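Local coordinates for protein (soluble lytic transglycosylase SLT70) (Escherichia coli, PDB 1QSA), which cleaves the glycosidic bonds between N-acetylmuramic acid and N-acetylglucosamine in peptidoglycan, leaving a 1,6-anhydro bond in the muramic acid residue, at residues Y536-Q539 / N544-F547; A574-I579 / Y587-L592; T503-M508 / I527-S532. All coordinates share one frame; numbering follows the deposited sequence.

Contact 1 of 3, residues Y536-Q539 / N544-F547; sequences YVYQ and NRIF
The backbones of Tyr-538, near the C-terminal end of helix 523-540, and Asn-544, just ahead of helix 545-554, come to 6.3 Å between their CA atoms, where the chain turns from one helix into the next. No hydrogen bond crosses here; the contact rests on the ring of Tyr-538. With CG anti to the backbone N (chi1 -172°), the ring extends alongside the start of the second helix, and its CE1 does the touching. Arg-545 CG meets the ring at its edge, near the ring plane, 3.8 Å from Tyr-538 CE1. The backbone N of Asn-544 approaches the same carbon obliquely. Tyr-538 and Arg-545 run side by side in the same direction, so the arginine packs through its aliphatic part while its guanidinium plane stands 70° from the ring. That guanidinium is held by salt bridges to Asp-595 and Glu-613 and by the carbonyl O of Leu-608, which tie the helix start to the C-terminal part of the chain. Asn-544 turns its side chain from the tyrosine and back onto its own helix. Its OD1 accepts from Phe-547 N at 3.1 Å, with an N-H...O angle of 163°, and only weakly from Ile-546 N. OD1 also sits over one face of the Phe-547 ring, toward the rim, and ND2 donates to Tyr-618 OH. The whole is a pair of consecutive helices joined by a short loop within the Slt-type, lysozyme-like domain, the incoming helix opened by an asparagine N-cap.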
loop_
_atom_site.group_PDB
_atom_site.type_symbol
_atom_site.label_atom_id
_atom_site.label_comp_id
_atom_site.label_asym_id
_atom_site.label_seq_id
_atom_site.Cartn_x
_atom_site.Cartn_y
_atom_site.Cartn_z
ATOM N N TYR A 536 21.498 -0.168 14.862
ATOM C CA TYR A 536 21.083 -0.629 16.182
ATOM C C TYR A 536 20.442 -2.021 16.103
ATOM O O TYR A 536 20.874 -2.933 16.811
ATOM C CB TYR A 536 20.115 0.376 16.827
ATOM C CG TYR A 536 19.377 -0.155 18.045
ATOM C CD1 TYR A 536 20.054 -0.531 19.203
ATOM C CD2 TYR A 536 17.992 -0.295 18.022
ATOM C CE1 TYR A 536 19.352 -1.041 20.320
ATOM C CE2 TYR A 536 17.296 -0.797 19.117
ATOM C CZ TYR A 536 17.974 -1.162 20.255
ATOM O OH TYR A 536 17.252 -1.626 21.334
ATOM N N VAL A 537 19.444 -2.199 15.239
ATOM C CA VAL A 537 18.805 -3.519 15.138
ATOM C C VAL A 537 19.746 -4.558 14.509
ATOM O O VAL A 537 19.670 -5.745 14.823
ATOM C CB VAL A 537 17.405 -3.479 14.440
ATOM C CG1 VAL A 537 16.410 -2.679 15.299
ATOM C CG2 VAL A 537 17.495 -2.907 13.048
ATOM N N TYR A 538 20.647 -4.102 13.646
ATOM C CA TYR A 538 21.615 -4.992 13.011
ATOM C C TYR A 538 22.546 -5.630 14.069
ATOM O O TYR A 538 22.632 -6.855 14.174
ATOM C CB TYR A 538 22.421 -4.217 11.960
ATOM C CG TYR A 538 23.350 -5.049 11.083
ATOM C CD1 TYR A 538 22.839 -5.936 10.127
ATOM C CD2 TYR A 538 24.736 -4.900 11.167
ATOM C CE1 TYR A 538 23.692 -6.644 9.272
ATOM C CE2 TYR A 538 25.596 -5.602 10.316
ATOM C CZ TYR A 538 25.056 -6.472 9.369
ATOM O OH TYR A 538 25.880 -7.176 8.525
ATOM N N GLN A 539 23.184 -4.806 14.903
ATOM C CA GLN A 539 24.080 -5.333 15.926
ATOM C C GLN A 539 23.314 -6.114 16.992
ATOM O O GLN A 539 23.799 -7.125 17.482
ATOM C CB GLN A 539 24.917 -4.202 16.557
ATOM C CG GLN A 539 24.133 -3.150 17.350
ATOM C CD GLN A 539 23.771 -3.602 18.765
ATOM O OE1 GLN A 539 24.562 -4.259 19.438
ATOM N NE2 GLN A 539 22.567 -3.250 19.213
ATOM N N ASN A 544 22.809 -9.861 11.230
ATOM C CA ASN A 544 22.063 -10.712 10.305
ATOM C C ASN A 544 20.976 -9.861 9.643
ATOM O O ASN A 544 20.108 -9.330 10.327
ATOM C CB ASN A 544 21.462 -11.879 11.098
ATOM C CG ASN A 544 20.672 -12.829 10.228
ATOM O OD1 ASN A 544 19.663 -12.441 9.633
ATOM N ND2 ASN A 544 21.107 -14.092 10.169
ATOM N N ARG A 545 21.041 -9.733 8.320
ATOM C CA ARG A 545 20.107 -8.896 7.571
ATOM C C ARG A 545 18.664 -9.382 7.558
ATOM O O ARG A 545 17.743 -8.591 7.355
ATOM C CB ARG A 545 20.625 -8.636 6.157
ATOM C CG ARG A 545 21.930 -7.815 6.146
ATOM C CD ARG A 545 22.529 -7.791 4.740
ATOM N NE ARG A 545 22.612 -9.168 4.252
ATOM C CZ ARG A 545 22.122 -9.595 3.091
ATOM N NH1 ARG A 545 21.609 -8.739 2.209
ATOM N NH2 ARG A 545 22.206 -10.889 2.785
ATOM N N ILE A 546 18.450 -10.674 7.782
ATOM C CA ILE A 546 17.073 -11.162 7.827
ATOM C C ILE A 546 16.431 -10.578 9.087
ATOM O O ILE A 546 15.341 -10.002 9.032
ATOM C CB ILE A 546 17.020 -12.721 7.863
ATOM C CG1 ILE A 546 17.496 -13.279 6.513
ATOM C CG2 ILE A 546 15.599 -13.208 8.193
ATOM C CD1 ILE A 546 17.670 -14.806 6.495
ATOM N N PHE A 547 17.136 -10.708 10.213
ATOM C CA PHE A 547 16.636 -10.193 11.491
ATOM C C PHE A 547 16.529 -8.672 11.527
ATOM O O PHE A 547 15.510 -8.136 11.967
ATOM C CB PHE A 547 17.515 -10.662 12.660
ATOM C CG PHE A 547 17.654 -12.162 12.771
ATOM C CD1 PHE A 547 16.665 -13.004 12.293
ATOM C CD2 PHE A 547 18.797 -12.724 13.356
ATOM C CE1 PHE A 547 16.796 -14.387 12.389
ATOM C CE2 PHE A 547 18.941 -14.108 13.458
ATOM C CZ PHE A 547 17.938 -14.941 12.975
#

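Contact 2 of 3, residues A574-I579 / Y587-L592; sequences AFVESI and YVKNVL
Two helices of the C-terminal, catalytic part of the enzyme pack here through a small apolar seam bordered by a salt bridge: 572-578 and the long helix 582-601, whose segments run at 132° with axes 10.2 Å apart. Val-576 and Val-588 face each other, CG2 of the first lying 4.1 Å from CG1 of the second. The other methyl of Val-576, CG1, placed anti to the backbone N, rests 3.8 Å from Lys-589 CG. On the other branch of Val-588, CG2 meets Ile-579 CD1 at 4.1 Å. Lys-589 stretches out fully beyond CG, past the valine, and brings NZ to Glu-577 OE1 at 2.7 Å. The ammonium takes the syn side of that oxygen, 17° out of the carboxylate plane. Glu-577 starts away from the partner helix and bends back at chi2 (57°) to reach it. The buried carboxylate is also gripped by Tyr-352 at OE1 and by Arg-293 at OE2, both from the superhelical part of the chain. A glutamine in its place would probably leave Lys-589 and Arg-293 without their counter-charge and weaken the tie to that part. Tyr-587, the residue just before Val-588, hydrogen-bonds through its OH to Glu-478, the predicted catalytic acid, so helix 582-601 links this packing to the predicted active site of the lysozyme-like transglycosylase domain.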
loop_
_atom_site.group_PDB
_atom_site.type_symbol
_atom_site.label_atom_id
_atom_site.label_comp_id
_atom_site.label_asym_id
_atom_site.label_seq_id
_atom_site.Cartn_x
_atom_site.Cartn_y
_atom_site.Cartn_z
ATOM N N ALA A 574 13.585 -21.001 5.290
ATOM C CA ALA A 574 12.375 -21.411 6.006
ATOM C C ALA A 574 11.968 -20.319 7.007
ATOM O O ALA A 574 10.776 -20.035 7.177
ATOM C CB ALA A 574 12.605 -22.742 6.725
ATOM N N PHE A 575 12.948 -19.682 7.642
ATOM C CA PHE A 575 12.626 -18.603 8.582
ATOM C C PHE A 575 11.956 -17.423 7.836
ATOM O O PHE A 575 10.931 -16.921 8.269
ATOM C CB PHE A 575 13.857 -18.128 9.345
ATOM C CG PHE A 575 13.541 -17.108 10.394
ATOM C CD1 PHE A 575 13.107 -17.499 11.661
ATOM C CD2 PHE A 575 13.590 -15.750 10.094
ATOM C CE1 PHE A 575 12.719 -16.536 12.606
ATOM C CE2 PHE A 575 13.209 -14.786 11.024
ATOM C CZ PHE A 575 12.771 -15.189 12.281
ATOM N N VAL A 576 12.504 -17.034 6.687
ATOM C CA VAL A 576 11.913 -15.936 5.911
ATOM C C VAL A 576 10.492 -16.289 5.452
ATOM O O VAL A 576 9.548 -15.514 5.651
ATOM C CB VAL A 576 12.769 -15.615 4.656
ATOM C CG1 VAL A 576 12.024 -14.626 3.715
ATOM C CG2 VAL A 576 14.101 -15.015 5.077
ATOM N N GLU A 577 10.331 -17.484 4.888
ATOM C CA GLU A 577 9.035 -17.896 4.364
ATOM C C GLU A 577 7.953 -18.080 5.422
ATOM O O GLU A 577 6.768 -17.885 5.140
ATOM C CB GLU A 577 9.169 -19.176 3.526
ATOM C CG GLU A 577 7.917 -19.462 2.702
ATOM C CD GLU A 577 7.563 -18.305 1.785
ATOM O OE1 GLU A 577 8.436 -17.852 1.036
ATOM O OE2 GLU A 577 6.418 -17.825 1.814
ATOM N N SER A 578 8.362 -18.453 6.635
ATOM C CA SER A 578 7.421 -18.690 7.723
ATOM C C SER A 578 7.076 -17.462 8.569
ATOM O O SER A 578 6.256 -17.550 9.487
ATOM C CB SER A 578 7.891 -19.853 8.616
ATOM O OG SER A 578 9.140 -19.572 9.216
ATOM N N ILE A 579 7.691 -16.321 8.279
ATOM C CA ILE A 579 7.352 -15.084 9.005
ATOM C C ILE A 579 5.822 -14.954 8.857
ATOM O O ILE A 579 5.293 -14.933 7.751
ATOM C CB ILE A 579 8.074 -13.877 8.392
ATOM C CG1 ILE A 579 9.554 -13.914 8.817
ATOM C CG2 ILE A 579 7.401 -12.573 8.843
ATOM C CD1 ILE A 579 10.454 -12.870 8.120
ATOM N N TYR A 587 8.583 -7.766 2.761
ATOM C CA TYR A 587 9.592 -6.725 2.987
ATOM C C TYR A 587 10.998 -7.350 3.016
ATOM O O TYR A 587 11.923 -6.866 2.352
ATOM C CB TYR A 587 9.288 -6.045 4.328
ATOM C CG TYR A 587 10.198 -4.898 4.712
ATOM C CD1 TYR A 587 11.373 -5.121 5.429
ATOM C CD2 TYR A 587 9.860 -3.586 4.396
ATOM C CE1 TYR A 587 12.195 -4.065 5.827
ATOM C CE2 TYR A 587 10.672 -2.513 4.790
ATOM C CZ TYR A 587 11.835 -2.763 5.506
ATOM O OH TYR A 587 12.626 -1.730 5.938
ATOM N N VAL A 588 11.154 -8.428 3.785
ATOM C CA VAL A 588 12.447 -9.096 3.922
ATOM C C VAL A 588 12.922 -9.642 2.573
ATOM O O VAL A 588 14.078 -9.451 2.202
ATOM C CB VAL A 588 12.391 -10.198 5.001
ATOM C CG1 VAL A 588 13.695 -10.971 5.044
ATOM C CG2 VAL A 588 12.134 -9.544 6.360
ATOM N N LYS A 589 12.013 -10.279 1.840
ATOM C CA LYS A 589 12.343 -10.817 0.520
ATOM C C LYS A 589 12.811 -9.697 -0.407
ATOM O O LYS A 589 13.837 -9.821 -1.075
ATOM C CB LYS A 589 11.128 -11.524 -0.080
ATOM C CG LYS A 589 10.781 -12.828 0.630
ATOM C CD LYS A 589 9.563 -13.466 0.010
ATOM C CE LYS A 589 9.238 -14.797 0.680
ATOM N NZ LYS A 589 7.955 -15.361 0.111
ATOM N N ASN A 590 12.065 -8.601 -0.435
ATOM C CA ASN A 590 12.443 -7.469 -1.276
ATOM C C ASN A 590 13.807 -6.896 -0.888
ATOM O O ASN A 590 14.669 -6.699 -1.729
ATOM C CB ASN A 590 11.407 -6.341 -1.170
ATOM C CG ASN A 590 10.146 -6.621 -1.959
ATOM O OD1 ASN A 590 10.080 -7.570 -2.754
ATOM N ND2 ASN A 590 9.142 -5.774 -1.768
ATOM N N VAL A 591 13.998 -6.627 0.397
ATOM C CA VAL A 591 15.249 -6.014 0.833
ATOM C C VAL A 591 16.480 -6.869 0.506
ATOM O O VAL A 591 17.501 -6.341 0.055
ATOM C CB VAL A 591 15.182 -5.614 2.327
ATOM C CG1 VAL A 591 16.556 -5.157 2.825
ATOM C CG2 VAL A 591 14.138 -4.493 2.518
ATOM N N LEU A 592 16.366 -8.188 0.684
ATOM C CA LEU A 592 17.473 -9.088 0.365
ATOM C C LEU A 592 17.740 -9.094 -1.148
ATOM O O LEU A 592 18.905 -9.023 -1.559
ATOM C CB LEU A 592 17.197 -10.504 0.876
ATOM C CG LEU A 592 17.110 -10.617 2.408
ATOM C CD1 LEU A 592 16.700 -12.041 2.770
ATOM C CD2 LEU A 592 18.404 -10.235 3.082
#

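Contact 3 of 3, residues T503-M508 / I527-S532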
loop_
_atom_site.group_PDB
_atom_site.type_symbol
_atom_site.label_atom_id
_atom_site.label_comp_id
_atom_site.label_asym_id
_atom_site.label_seq_id
_atom_site.Cartn_x
_atom_site.Cartn_y
_atom_site.Cartn_z
ATOM N N THR A 503 13.041 10.123 17.648
ATOM C CA THR A 503 13.300 10.646 18.987
ATOM C C THR A 503 14.077 9.633 19.831
ATOM O O THR A 503 15.077 9.975 20.473
ATOM C CB THR A 503 11.969 11.003 19.693
ATOM O OG1 THR A 503 11.311 12.038 18.961
ATOM C CG2 THR A 503 12.224 11.491 21.113
ATOM N N HIS A 504 13.646 8.375 19.789
ATOM C CA HIS A 504 14.290 7.311 20.549
ATOM C C HIS A 504 15.723 7.045 20.073
ATOM O O HIS A 504 16.628 6.852 20.880
ATOM C CB HIS A 504 13.442 6.040 20.453
ATOM C CG HIS A 504 13.878 4.947 21.376
ATOM N ND1 HIS A 504 13.818 3.613 21.029
ATOM C CD2 HIS A 504 14.354 4.985 22.644
ATOM C CE1 HIS A 504 14.233 2.877 22.045
ATOM N NE2 HIS A 504 14.563 3.686 23.036
ATOM N N THR A 505 15.929 7.092 18.758
ATOM C CA THR A 505 17.244 6.853 18.154
ATOM C C THR A 505 18.227 7.977 18.498
ATOM O O THR A 505 19.378 7.732 18.860
ATOM C CB THR A 505 17.105 6.708 16.611
ATOM O OG1 THR A 505 16.352 5.525 16.319
ATOM C CG2 THR A 505 18.470 6.601 15.946
ATOM N N VAL A 506 17.762 9.213 18.373
ATOM C CA VAL A 506 18.579 10.378 18.687
ATOM C C VAL A 506 19.032 10.332 20.151
ATOM O O VAL A 506 20.173 10.675 20.456
ATOM C CB VAL A 506 17.784 11.665 18.358
ATOM C CG1 VAL A 506 18.343 12.877 19.072
ATOM C CG2 VAL A 506 17.760 11.852 16.833
ATOM N N LYS A 507 18.175 9.847 21.045
ATOM C CA LYS A 507 18.561 9.742 22.458
ATOM C C LYS A 507 19.560 8.599 22.687
ATOM O O LYS A 507 20.598 8.781 23.339
ATOM C CB LYS A 507 17.336 9.544 23.344
ATOM C CG LYS A 507 17.678 9.339 24.823
ATOM C CD LYS A 507 16.420 9.315 25.655
ATOM C CE LYS A 507 16.729 9.163 27.140
ATOM N NZ LYS A 507 15.477 9.273 27.950
ATOM N N MET A 508 19.266 7.432 22.110
ATOM C CA MET A 508 20.133 6.260 22.257
ATOM C C MET A 508 21.555 6.460 21.724
ATOM O O MET A 508 22.514 5.980 22.328
ATOM C CB MET A 508 19.524 5.043 21.539
ATOM C CG MET A 508 18.539 4.205 22.351
ATOM S SD MET A 508 18.199 2.577 21.570
ATOM C CE MET A 508 19.457 2.530 20.284
ATOM N N ILE A 527 18.973 10.000 6.460
ATOM C CA ILE A 527 19.997 8.961 6.345
ATOM C C ILE A 527 20.787 8.815 7.653
ATOM O O ILE A 527 21.087 7.712 8.077
ATOM C CB ILE A 527 20.926 9.232 5.121
ATOM C CG1 ILE A 527 20.132 9.013 3.827
ATOM C CG2 ILE A 527 22.144 8.309 5.128
ATOM C CD1 ILE A 527 20.807 9.574 2.569
ATOM N N ASN A 528 21.073 9.931 8.311
ATOM C CA ASN A 528 21.794 9.920 9.591
ATOM C C ASN A 528 20.999 9.113 10.645
ATOM O O ASN A 528 21.485 8.103 11.190
ATOM C CB ASN A 528 21.977 11.378 10.046
ATOM C CG ASN A 528 22.766 11.512 11.350
ATOM O OD1 ASN A 528 23.396 10.564 11.820
ATOM N ND2 ASN A 528 22.728 12.704 11.937
ATOM N N ILE A 529 19.747 9.512 10.884
ATOM C CA ILE A 529 18.924 8.851 11.893
ATOM C C ILE A 529 18.511 7.432 11.503
ATOM O O ILE A 529 18.508 6.519 12.341
ATOM C CB ILE A 529 17.692 9.721 12.231
ATOM C CG1 ILE A 529 18.178 11.041 12.836
ATOM C CG2 ILE A 529 16.748 8.994 13.218
ATOM C CD1 ILE A 529 17.092 12.083 13.077
ATOM N N GLY A 530 18.243 7.236 10.216
ATOM C CA GLY A 530 17.829 5.928 9.735
ATOM C C GLY A 530 18.950 4.912 9.766
ATOM O O GLY A 530 18.744 3.770 10.205
ATOM N N THR A 531 20.144 5.293 9.312
ATOM C CA THR A 531 21.281 4.354 9.363
ATOM C C THR A 531 21.626 4.019 10.820
ATOM O O THR A 531 22.073 2.922 11.127
ATOM C CB THR A 531 22.560 4.877 8.655
ATOM O OG1 THR A 531 22.979 6.129 9.222
ATOM C CG2 THR A 531 22.340 5.003 7.145
ATOM N N SER A 532 21.418 4.976 11.714
ATOM C CA SER A 532 21.660 4.751 13.135
ATOM C C SER A 532 20.691 3.691 13.690
ATOM O O SER A 532 21.130 2.712 14.291
ATOM C CB SER A 532 21.566 6.048 13.937
ATOM O OG SER A 532 22.713 6.846 13.697
#
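Thr-505 presses its methyl into the side of helix 523-540. CG2 lies 3.6 Å from the carbonyl O of Ile-529 and 3.7 Å from Ser-532 CB, so that one methyl touches residues on successive turns of the partner. The methyl gets there because CG2 stands opposite the backbone N across the CA-CB bond, while OG1 (chi1 -66°) falls beside that N. Ile-529 answers with its own branch: CG2 comes to 4.0 Å from Thr-505 CG2. The longer arm of the isoleucine serves the neighbouring residue, CD1 lying 3.8 Å from CG2 of Val-506, with CG1 slightly farther off, as the two side chains slant across each other. Thr-505 and Val-506 thus share Ile-529 between them, each taking a different branch. No hydrogen bond joins the segments.

The axes of the two segments pass 9.6 Å apart at 78°, nearly at right angles, and at so steep a crossing only a short patch of each helix can meet. Both helices belong to the Slt-type domain, whose all-helical fold is lysozyme-like, and this pair lies away from the predicted active-site residue.

Behind the first shell, Thr-505 OG1 hydrogen-bonds to Thr-501 O one turn earlier in its own helix, which gives the buried hydroxyl a partner and is consistent with the methyl being held toward helix 523-540. Ile-529 is further packed by Ala-502 and Tyr-514, and Ser-532 by Ile-511 and Phe-509. On helix 523-540, Thr-531 OG1 likewise returns to a backbone carbonyl, that of Ile-527, at 2.7 Å; Thr-531 N donates to the same oxygen. Farther back, Ile-527 packs on Leu-456, Phe-457 and Tyr-460 of the earlier helix 454-461.

Contacts 1 and 3 both use helix 523-540, at its C-terminal end and nearer its middle. Contact 2 shares no helix with either, yet touches contact 1 through Ile-546 on Phe-575 and Val-576 and through Arg-545 on Leu-592; contacts 2 and 3 stay about 9 Å apart at their nearest atoms. All three are mainly buried, although segment 503-508 and, in contact 1, Gln-539 also reach the surface. Their chemistry differs: contact 3 is methyl packing, contact 1 sets a ring edge beside an arginine chain, and contact 2, nearest the chain's centre and Glu-478, alone has a salt bridge between its segments.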